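Local structure of RNA-binding protein Smaug (Drosophila melanogaster, 1OXJ) at residues 119-127 against 164-172; 17-26 against 45-55. The protein binds RNA through its SAM domain, and probably represses translation of target messages such as nanos in the fly embryo. One frame throughout, in Å; residues are numbered along the deposited sequence.

Contact 1 (119-127 against 164-172) lies in the PHAT range and contact 2 (17-26 against 45-55) in the SAM range, on opposite sides of the chain's centre; their centres are about 36 Å apart and their nearest atoms about 18 Å. They share no helix, though helix 49-77, which carries part of contact 2, also touches I121 and V122, on a part of helix 111-127 that does not face 164-172. Both are partly buried, with interior aliphatic groups and exposed margins. Their chemistry differs: no hydrogen bond crosses contact 1, where two helices meet through aliphatic groups and a methionine, whereas contact 2 joins a loop and 3-10 segment to a helix start through an aromatic ring, a lysine and ordered waters.

Contact 1 of 2, residues 119-127 against 164-172; sequences IDIVTNTLQ and DLKFKLSKM
Two nearly parallel helices of the all-helical PHAT domain meet here, with T123 and L165 touching between them. The axes of helix segments 119-127 and 164-170 come within 11.5 Å at an angle of 19°, and the closest pair of backbone positions is T123 CA to L169 CA, 7.9 Å. Side chains must therefore bridge the gap. T123 and L165 reach toward each other tip to tip, and L165 CD2 presses on T123 CG2 at 3.4 Å, tighter than a usual methyl contact. That squeeze accompanies a first torsion in L165 of -149°, well off a staggered value, which suggests mild strain. Its other methyl, CD1, lies 3.8 Å from I119 CG2, so the fork of the leucine spans one turn of the facing helix. With an alanine here, both methyls would be gone; I119 CG2 would probably lose its partner on this helix, and T123 would be left with L169 CD1 alone, opening a gap between the helices.

One turn on, L169 takes over. Its CD1 continues the cover of T123 CG2, while CD2 meets L126 CD2 at 3.8 Å as the two leucines cross obliquely. L126 CD2 also receives M172 CE at 3.9 Å. M172, past the helix end, bends at its last torsion, and its SD lies 4.1 Å from Q127 CG, the two side chains crossing at about a right angle at the exposed margin. On the buried side helix 136-150 joins in, L139 and L142 packing on L126 and L146 on L169. No hydrogen bond crosses between the segments. Helices 111-127 and 159-170 run nearly parallel, with helix 136-150 between them in sequence and touching both, which resembles the packing of alternate helices in helical-hairpin folds, consistent with PHAT's place in the TPR clan.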
loop_
_atom_site.group_PDB
_atom_site.type_symbol
_atom_site.label_atom_id
_atom_site.label_comp_id
_atom_site.label_asym_id
_atom_site.label_seq_id
_atom_site.Cartn_x
_atom_site.Cartn_y
_atom_site.Cartn_z
ATOM N N ILE A 119 -3.531 -4.744 -8.509
ATOM C CA ILE A 119 -2.987 -3.924 -9.587
ATOM C C ILE A 119 -3.291 -4.579 -10.932
ATOM O O ILE A 119 -3.658 -3.896 -11.891
ATOM C CB ILE A 119 -1.453 -3.730 -9.453
ATOM C CG1 ILE A 119 -1.133 -2.819 -8.263
ATOM C CG2 ILE A 119 -0.892 -3.122 -10.735
ATOM C CD1 ILE A 119 -1.679 -1.390 -8.403
ATOM N N ASP A 120 -3.153 -5.901 -11.008
ATOM C CA ASP A 120 -3.434 -6.614 -12.260
ATOM C C ASP A 120 -4.899 -6.471 -12.659
ATOM O O ASP A 120 -5.215 -6.208 -13.824
ATOM C CB ASP A 120 -3.097 -8.107 -12.139
ATOM C CG ASP A 120 -1.601 -8.373 -12.105
ATOM O OD1 ASP A 120 -0.836 -7.563 -12.664
ATOM O OD2 ASP A 120 -1.192 -9.408 -11.535
ATOM N N ILE A 121 -5.793 -6.646 -11.689
ATOM C CA ILE A 121 -7.225 -6.523 -11.948
ATOM C C ILE A 121 -7.563 -5.096 -12.381
ATOM O O ILE A 121 -8.302 -4.897 -13.345
ATOM C CB ILE A 121 -8.044 -6.872 -10.698
ATOM C CG1 ILE A 121 -7.778 -8.326 -10.300
ATOM C CG2 ILE A 121 -9.525 -6.639 -10.961
ATOM C CD1 ILE A 121 -8.453 -8.749 -9.025
ATOM N N VAL A 122 -7.015 -4.110 -11.673
ATOM C CA VAL A 122 -7.259 -2.706 -11.995
ATOM C C VAL A 122 -6.787 -2.360 -13.404
ATOM O O VAL A 122 -7.563 -1.862 -14.221
ATOM C CB VAL A 122 -6.548 -1.761 -10.987
ATOM C CG1 VAL A 122 -6.572 -0.317 -11.500
ATOM C CG2 VAL A 122 -7.238 -1.830 -9.642
ATOM N N THR A 123 -5.517 -2.620 -13.695
ATOM C CA THR A 123 -4.989 -2.300 -15.016
ATOM C C THR A 123 -5.710 -3.082 -16.110
ATOM O O THR A 123 -5.825 -2.611 -17.242
ATOM C CB THR A 123 -3.470 -2.568 -15.090
ATOM O OG1 THR A 123 -3.209 -3.952 -14.841
ATOM C CG2 THR A 123 -2.737 -1.727 -14.050
ATOM N N ASN A 124 -6.207 -4.269 -15.772
ATOM C CA ASN A 124 -6.931 -5.086 -16.745
ATOM C C ASN A 124 -8.346 -4.562 -16.975
ATOM O O ASN A 124 -8.833 -4.544 -18.106
ATOM C CB ASN A 124 -6.999 -6.543 -16.283
ATOM C CG ASN A 124 -5.679 -7.277 -16.466
ATOM O OD1 ASN A 124 -5.553 -8.448 -16.094
ATOM N ND2 ASN A 124 -4.690 -6.597 -17.043
ATOM N N THR A 125 -9.008 -4.158 -15.896
ATOM C CA THR A 125 -10.359 -3.623 -15.982
ATOM C C THR A 125 -10.294 -2.329 -16.778
ATOM O O THR A 125 -11.178 -2.022 -17.584
ATOM C CB THR A 125 -10.921 -3.324 -14.582
ATOM O OG1 THR A 125 -11.163 -4.558 -13.897
ATOM C CG2 THR A 125 -12.220 -2.532 -14.675
ATOM N N LEU A 126 -9.223 -1.583 -16.538
ATOM C CA LEU A 126 -8.974 -0.314 -17.198
ATOM C C LEU A 126 -8.939 -0.483 -18.709
ATOM O O LEU A 126 -9.775 0.066 -19.429
ATOM C CB LEU A 126 -7.638 0.254 -16.716
ATOM C CG LEU A 126 -7.219 1.640 -17.198
ATOM C CD1 LEU A 126 -8.204 2.680 -16.690
ATOM C CD2 LEU A 126 -5.817 1.948 -16.686
ATOM N N GLN A 127 -7.969 -1.257 -19.183
ATOM C CA GLN A 127 -7.805 -1.490 -20.612
ATOM C C GLN A 127 -9.072 -1.990 -21.298
ATOM O O GLN A 127 -9.193 -1.902 -22.520
ATOM C CB GLN A 127 -6.649 -2.468 -20.853
ATOM C CG GLN A 127 -5.303 -1.937 -20.367
ATOM C CD GLN A 127 -4.141 -2.829 -20.756
ATOM O OE1 GLN A 127 -4.067 -3.991 -20.349
ATOM N NE2 GLN A 127 -3.224 -2.288 -21.551
ATOM N N ASP A 164 6.907 -2.395 -17.249
ATOM C CA ASP A 164 6.263 -2.779 -18.500
ATOM C C ASP A 164 4.805 -2.340 -18.469
ATOM O O ASP A 164 4.336 -1.646 -19.372
ATOM C CB ASP A 164 6.330 -4.299 -18.703
ATOM C CG ASP A 164 7.733 -4.789 -19.016
ATOM O OD1 ASP A 164 7.931 -6.021 -19.071
ATOM O OD2 ASP A 164 8.635 -3.947 -19.210
ATOM N N LEU A 165 4.101 -2.741 -17.413
ATOM C CA LEU A 165 2.690 -2.410 -17.238
ATOM C C LEU A 165 2.467 -0.897 -17.327
ATOM O O LEU A 165 1.586 -0.429 -18.055
ATOM C CB LEU A 165 2.202 -2.926 -15.881
ATOM C CG LEU A 165 0.736 -3.356 -15.741
ATOM C CD1 LEU A 165 0.450 -3.663 -14.280
ATOM C CD2 LEU A 165 -0.199 -2.268 -16.243
ATOM N N LYS A 166 3.261 -0.140 -16.574
ATOM C CA LYS A 166 3.153 1.315 -16.567
ATOM C C LYS A 166 3.405 1.859 -17.968
ATOM O O LYS A 166 2.798 2.847 -18.379
ATOM C CB LYS A 166 4.166 1.917 -15.587
ATOM C CG LYS A 166 4.121 3.434 -15.475
ATOM C CD LYS A 166 5.252 3.950 -14.587
ATOM C CE LYS A 166 5.352 5.470 -14.631
ATOM N NZ LYS A 166 6.506 5.974 -13.835
ATOM N N PHE A 167 4.297 1.202 -18.703
ATOM C CA PHE A 167 4.624 1.631 -20.057
ATOM C C PHE A 167 3.432 1.400 -20.979
ATOM O O PHE A 167 3.081 2.267 -21.778
ATOM C CB PHE A 167 5.845 0.866 -20.576
ATOM C CG PHE A 167 6.409 1.421 -21.858
ATOM C CD1 PHE A 167 6.882 2.732 -21.915
ATOM C CD2 PHE A 167 6.470 0.634 -23.004
ATOM C CE1 PHE A 167 7.410 3.250 -23.099
ATOM C CE2 PHE A 167 6.996 1.141 -24.191
ATOM C CZ PHE A 167 7.466 2.452 -24.239
ATOM N N LYS A 168 2.813 0.228 -20.865
ATOM C CA LYS A 168 1.648 -0.107 -21.681
ATOM C C LYS A 168 0.533 0.920 -21.478
ATOM O O LYS A 168 -0.087 1.378 -22.439
ATOM C CB LYS A 168 1.109 -1.495 -21.312
ATOM C CG LYS A 168 1.761 -2.686 -22.015
ATOM C CD LYS A 168 3.239 -2.842 -21.685
ATOM C CE LYS A 168 3.719 -4.271 -21.954
ATOM N NZ LYS A 168 3.467 -4.713 -23.354
ATOM N N LEU A 169 0.280 1.272 -20.221
ATOM C CA LEU A 169 -0.766 2.233 -19.886
ATOM C C LEU A 169 -0.457 3.637 -20.389
ATOM O O LEU A 169 -1.358 4.364 -20.806
ATOM C CB LEU A 169 -0.986 2.281 -18.369
ATOM C CG LEU A 169 -1.424 0.980 -17.695
ATOM C CD1 LEU A 169 -1.623 1.228 -16.212
ATOM C CD2 LEU A 169 -2.712 0.468 -18.335
ATOM N N SER A 170 0.816 4.020 -20.339
ATOM C CA SER A 170 1.221 5.351 -20.784
ATOM C C SER A 170 0.970 5.547 -22.277
ATOM O O SER A 170 0.966 6.673 -22.767
ATOM C CB SER A 170 2.709 5.581 -20.493
ATOM O OG SER A 170 3.519 4.767 -21.324
ATOM N N LYS A 171 0.757 4.453 -22.998
ATOM C CA LYS A 171 0.533 4.539 -24.433
ATOM C C LYS A 171 -0.915 4.378 -24.883
ATOM O O LYS A 171 -1.185 4.352 -26.085
ATOM C CB LYS A 171 1.410 3.518 -25.163
ATOM C CG LYS A 171 2.910 3.796 -25.065
ATOM C CD LYS A 171 3.258 5.205 -25.536
ATOM C CE LYS A 171 2.773 5.465 -26.959
ATOM N NZ LYS A 171 3.199 6.800 -27.470
ATOM N N MET A 172 -1.847 4.268 -23.940
ATOM C CA MET A 172 -3.252 4.127 -24.313
ATOM C C MET A 172 -3.730 5.447 -24.907
ATOM O O MET A 172 -3.123 6.484 -24.567
ATOM C CB MET A 172 -4.122 3.781 -23.096
ATOM C CG MET A 172 -3.911 2.389 -22.507
ATOM S SD MET A 172 -5.117 2.041 -21.185
ATOM C CE MET A 172 -4.798 3.419 -20.139
#

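Contact 2 of 2, residues 17-26 against 45-55; sequences LRLHKYIELF and VGVTKGASHKL
Y22 OH is gripped from several sides: T48 N gives it a weak but straight hydrogen bond (3.4 Å, 172°), and waters 2 and 3 bind it as well. Water 3, 2.6 Å from Y22 OH, lies at the ring edge and donates to G46 O, while water 2 links the hydroxyl to K21 NZ. These bonds hold the hydroxyl end of the ring in place, while V47 and K21 on opposite faces limit its turning. V47 CG1 lies 4.0 Å from the Y22 ring centroid and 26° off its normal, a CH-pi contact; K21 CG lies over the opposite face, toward its rim. A51 CB approaches Y22 CE1 obliquely at 3.6 Å and also meets L19 CD2.

Farther along, K54 leaves its helix with CG anti to the backbone N (chi1 -175°) and stays extended, which carries NZ to L17 O at 2.7 Å; water 1 ties the same NZ to R18 O. The amine thus binds the Schellman end of helix 10-16. Beneath, L55 CD2 touches the edge of the F26 ring at CZ, 4.0 Å. T48 OG1 caps the new helix by accepting from A51 N at 3.1 Å. This packing of the capped start of helix 49-77, the closing helix of the five-helix SAM fold, against the turn after helix 10-16 is part of that fold.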
loop_
_atom_site.group_PDB
_atom_site.type_symbol
_atom_site.label_atom_id
_atom_site.label_comp_id
_atom_site.label_asym_id
_atom_site.label_seq_id
_atom_site.Cartn_x
_atom_site.Cartn_y
_atom_site.Cartn_z
ATOM N N LEU A 17 2.107 10.643 6.461
ATOM C CA LEU A 17 1.103 10.835 7.506
ATOM C C LEU A 17 1.424 12.054 8.368
ATOM O O LEU A 17 0.732 12.326 9.352
ATOM C CB LEU A 17 1.063 9.609 8.422
ATOM C CG LEU A 17 0.938 8.206 7.819
ATOM C CD1 LEU A 17 1.100 7.178 8.935
ATOM C CD2 LEU A 17 -0.397 8.044 7.131
ATOM N N ARG A 18 2.482 12.770 8.001
ATOM C CA ARG A 18 2.930 13.928 8.751
ATOM C C ARG A 18 3.340 13.514 10.161
ATOM O O ARG A 18 3.043 14.201 11.143
ATOM C CB ARG A 18 1.837 15.003 8.803
ATOM C CG ARG A 18 1.603 15.690 7.461
ATOM C CD ARG A 18 0.919 17.041 7.643
ATOM N NE ARG A 18 1.672 17.912 8.548
ATOM C CZ ARG A 18 2.912 18.342 8.324
ATOM N NH1 ARG A 18 3.558 17.989 7.219
ATOM N NH2 ARG A 18 3.515 19.121 9.214
ATOM N N LEU A 19 4.033 12.383 10.248
ATOM C CA LEU A 19 4.494 11.856 11.528
ATOM C C LEU A 19 5.968 11.465 11.493
ATOM O O LEU A 19 6.428 10.706 12.352
ATOM C CB LEU A 19 3.655 10.633 11.925
ATOM C CG LEU A 19 2.210 10.901 12.347
ATOM C CD1 LEU A 19 1.429 9.589 12.399
ATOM C CD2 LEU A 19 2.208 11.599 13.711
ATOM N N HIS A 20 6.712 11.982 10.520
ATOM C CA HIS A 20 8.122 11.642 10.407
ATOM C C HIS A 20 8.919 12.111 11.620
ATOM O O HIS A 20 10.068 11.723 11.809
ATOM C CB HIS A 20 8.712 12.203 9.112
ATOM C CG HIS A 20 10.073 11.667 8.791
ATOM N ND1 HIS A 20 11.232 12.240 9.268
ATOM C CD2 HIS A 20 10.457 10.578 8.083
ATOM C CE1 HIS A 20 12.270 11.528 8.868
ATOM N NE2 HIS A 20 11.827 10.513 8.148
ATOM N N LYS A 21 8.298 12.943 12.446
ATOM C CA LYS A 21 8.934 13.415 13.670
ATOM C C LYS A 21 9.296 12.191 14.524
ATOM O O LYS A 21 10.246 12.222 15.309
ATOM C CB LYS A 21 7.949 14.305 14.434
ATOM C CG LYS A 21 8.296 14.580 15.868
ATOM C CD LYS A 21 7.121 15.293 16.554
ATOM C CE LYS A 21 7.392 15.526 18.029
ATOM N NZ LYS A 21 6.276 16.255 18.704
ATOM N N TYR A 22 8.535 11.113 14.355
ATOM C CA TYR A 22 8.760 9.899 15.135
ATOM C C TYR A 22 9.558 8.799 14.447
ATOM O O TYR A 22 9.513 7.652 14.871
ATOM C CB TYR A 22 7.419 9.340 15.604
ATOM C CG TYR A 22 6.703 10.288 16.545
ATOM C CD1 TYR A 22 5.679 11.130 16.092
ATOM C CD2 TYR A 22 7.104 10.396 17.868
ATOM C CE1 TYR A 22 5.074 12.062 16.951
ATOM C CE2 TYR A 22 6.517 11.323 18.732
ATOM C CZ TYR A 22 5.507 12.150 18.271
ATOM O OH TYR A 22 4.945 13.062 19.142
ATOM N N ILE A 23 10.308 9.144 13.404
ATOM C CA ILE A 23 11.106 8.139 12.694
ATOM C C ILE A 23 12.025 7.325 13.619
ATOM O O ILE A 23 12.161 6.106 13.461
ATOM C CB ILE A 23 11.977 8.804 11.581
ATOM C CG1 ILE A 23 12.745 7.740 10.796
ATOM C CG2 ILE A 23 12.969 9.765 12.202
ATOM C CD1 ILE A 23 11.864 6.806 9.989
ATOM N N GLU A 24 12.658 7.983 14.589
ATOM C CA GLU A 24 13.574 7.284 15.494
ATOM C C GLU A 24 12.942 6.209 16.368
ATOM O O GLU A 24 13.625 5.285 16.816
ATOM C CB GLU A 24 14.303 8.284 16.391
ATOM C CG GLU A 24 15.278 9.185 15.646
ATOM C CD GLU A 24 16.315 8.404 14.871
ATOM O OE1 GLU A 24 16.932 7.487 15.450
ATOM O OE2 GLU A 24 16.521 8.710 13.677
ATOM N N LEU A 25 11.642 6.326 16.613
ATOM C CA LEU A 25 10.941 5.350 17.430
ATOM C C LEU A 25 11.037 3.953 16.825
ATOM O O LEU A 25 11.040 2.957 17.558
ATOM C CB LEU A 25 9.468 5.736 17.567
ATOM C CG LEU A 25 8.558 4.652 18.147
ATOM C CD1 LEU A 25 9.053 4.266 19.536
ATOM C CD2 LEU A 25 7.137 5.157 18.202
ATOM N N PHE A 26 11.132 3.889 15.497
ATOM C CA PHE A 26 11.192 2.616 14.766
ATOM C C PHE A 26 12.593 2.031 14.538
ATOM O O PHE A 26 12.730 0.944 13.977
ATOM C CB PHE A 26 10.477 2.774 13.414
ATOM C CG PHE A 26 9.037 3.179 13.540
ATOM C CD1 PHE A 26 8.690 4.504 13.832
ATOM C CD2 PHE A 26 8.024 2.228 13.431
ATOM C CE1 PHE A 26 7.360 4.871 14.015
ATOM C CE2 PHE A 26 6.679 2.584 13.615
ATOM C CZ PHE A 26 6.347 3.904 13.908
ATOM N N VAL A 45 5.890 6.055 25.815
ATOM C CA VAL A 45 7.263 6.331 25.408
ATOM C C VAL A 45 7.498 7.748 24.884
ATOM O O VAL A 45 8.422 7.990 24.118
ATOM C CB VAL A 45 7.770 5.290 24.373
ATOM C CG1 VAL A 45 7.821 3.905 25.020
ATOM C CG2 VAL A 45 6.856 5.257 23.164
ATOM N N GLY A 46 6.654 8.690 25.294
ATOM C CA GLY A 46 6.870 10.069 24.887
ATOM C C GLY A 46 6.155 10.647 23.682
ATOM O O GLY A 46 6.390 11.807 23.338
ATOM N N VAL A 47 5.312 9.858 23.022
ATOM C CA VAL A 47 4.556 10.346 21.871
ATOM C C VAL A 47 3.347 11.127 22.397
ATOM O O VAL A 47 2.685 10.687 23.331
ATOM C CB VAL A 47 4.048 9.175 20.994
ATOM C CG1 VAL A 47 3.292 9.710 19.791
ATOM C CG2 VAL A 47 5.220 8.317 20.535
ATOM N N THR A 48 3.064 12.286 21.812
ATOM C CA THR A 48 1.928 13.091 22.258
ATOM C C THR A 48 0.631 12.284 22.145
ATOM O O THR A 48 0.528 11.381 21.325
ATOM C CB THR A 48 1.776 14.365 21.412
ATOM O OG1 THR A 48 1.283 14.016 20.110
ATOM C CG2 THR A 48 3.118 15.066 21.264
ATOM N N LYS A 49 -0.363 12.619 22.964
ATOM C CA LYS A 49 -1.637 11.904 22.938
ATOM C C LYS A 49 -2.281 11.977 21.565
ATOM O O LYS A 49 -2.947 11.036 21.134
ATOM C CB LYS A 49 -2.595 12.481 23.984
ATOM C CG LYS A 49 -2.670 13.994 23.972
ATOM C CD LYS A 49 -2.027 14.586 25.229
ATOM C CE LYS A 49 -0.537 14.257 25.319
ATOM N NZ LYS A 49 0.220 14.873 24.202
ATOM N N GLY A 50 -2.082 13.095 20.879
ATOM C CA GLY A 50 -2.659 13.251 19.556
ATOM C C GLY A 50 -2.020 12.315 18.544
ATOM O O GLY A 50 -2.714 11.584 17.835
ATOM N N ALA A 51 -0.693 12.341 18.476
ATOM C CA ALA A 51 0.036 11.487 17.546
ATOM C C ALA A 51 -0.090 10.019 17.952
ATOM O O ALA A 51 -0.066 9.133 17.098
ATOM C CB ALA A 51 1.498 11.904 17.493
ATOM N N SER A 52 -0.230 9.759 19.249
ATOM C CA SER A 52 -0.375 8.382 19.722
ATOM C C SER A 52 -1.656 7.813 19.135
ATOM O O SER A 52 -1.671 6.709 18.585
ATOM C CB SER A 52 -0.449 8.330 21.254
ATOM O OG SER A 52 0.799 8.649 21.849
ATOM N N HIS A 53 -2.737 8.580 19.247
ATOM C CA HIS A 53 -4.021 8.151 18.718
ATOM C C HIS A 53 -3.971 7.992 17.198
ATOM O O HIS A 53 -4.410 6.980 16.659
ATOM C CB HIS A 53 -5.116 9.159 19.096
ATOM C CG HIS A 53 -6.484 8.750 18.647
ATOM N ND1 HIS A 53 -7.075 7.569 19.047
ATOM C CD2 HIS A 53 -7.367 9.349 17.814
ATOM C CE1 HIS A 53 -8.261 7.458 18.475
ATOM N NE2 HIS A 53 -8.463 8.525 17.722
ATOM N N LYS A 54 -3.426 8.988 16.506
ATOM C CA LYS A 54 -3.349 8.932 15.055
ATOM C C LYS A 54 -2.497 7.771 14.546
ATOM O O LYS A 54 -2.910 7.042 13.647
ATOM C CB LYS A 54 -2.800 10.243 14.499
ATOM C CG LYS A 54 -2.813 10.303 12.985
ATOM C CD LYS A 54 -2.174 11.592 12.502
ATOM C CE LYS A 54 -2.271 11.730 10.996
ATOM N NZ LYS A 54 -1.627 12.990 10.531
ATOM N N LEU A 55 -1.312 7.598 15.118
ATOM C CA LEU A 55 -0.439 6.512 14.687
ATOM C C LEU A 55 -1.071 5.163 15.014
ATOM O O LEU A 55 -0.982 4.219 14.230
ATOM C CB LEU A 55 0.940 6.637 15.348
ATOM C CG LEU A 55 2.002 5.618 14.917
ATOM C CD1 LEU A 55 2.099 5.560 13.399
ATOM C CD2 LEU A 55 3.343 6.014 15.520
HETATM O O HOH W 1 0.224 14.273 12.170
HETATM O O HOH W 2 3.759 15.357 18.128
HETATM O O HOH W 3 6.317 13.414 21.266
#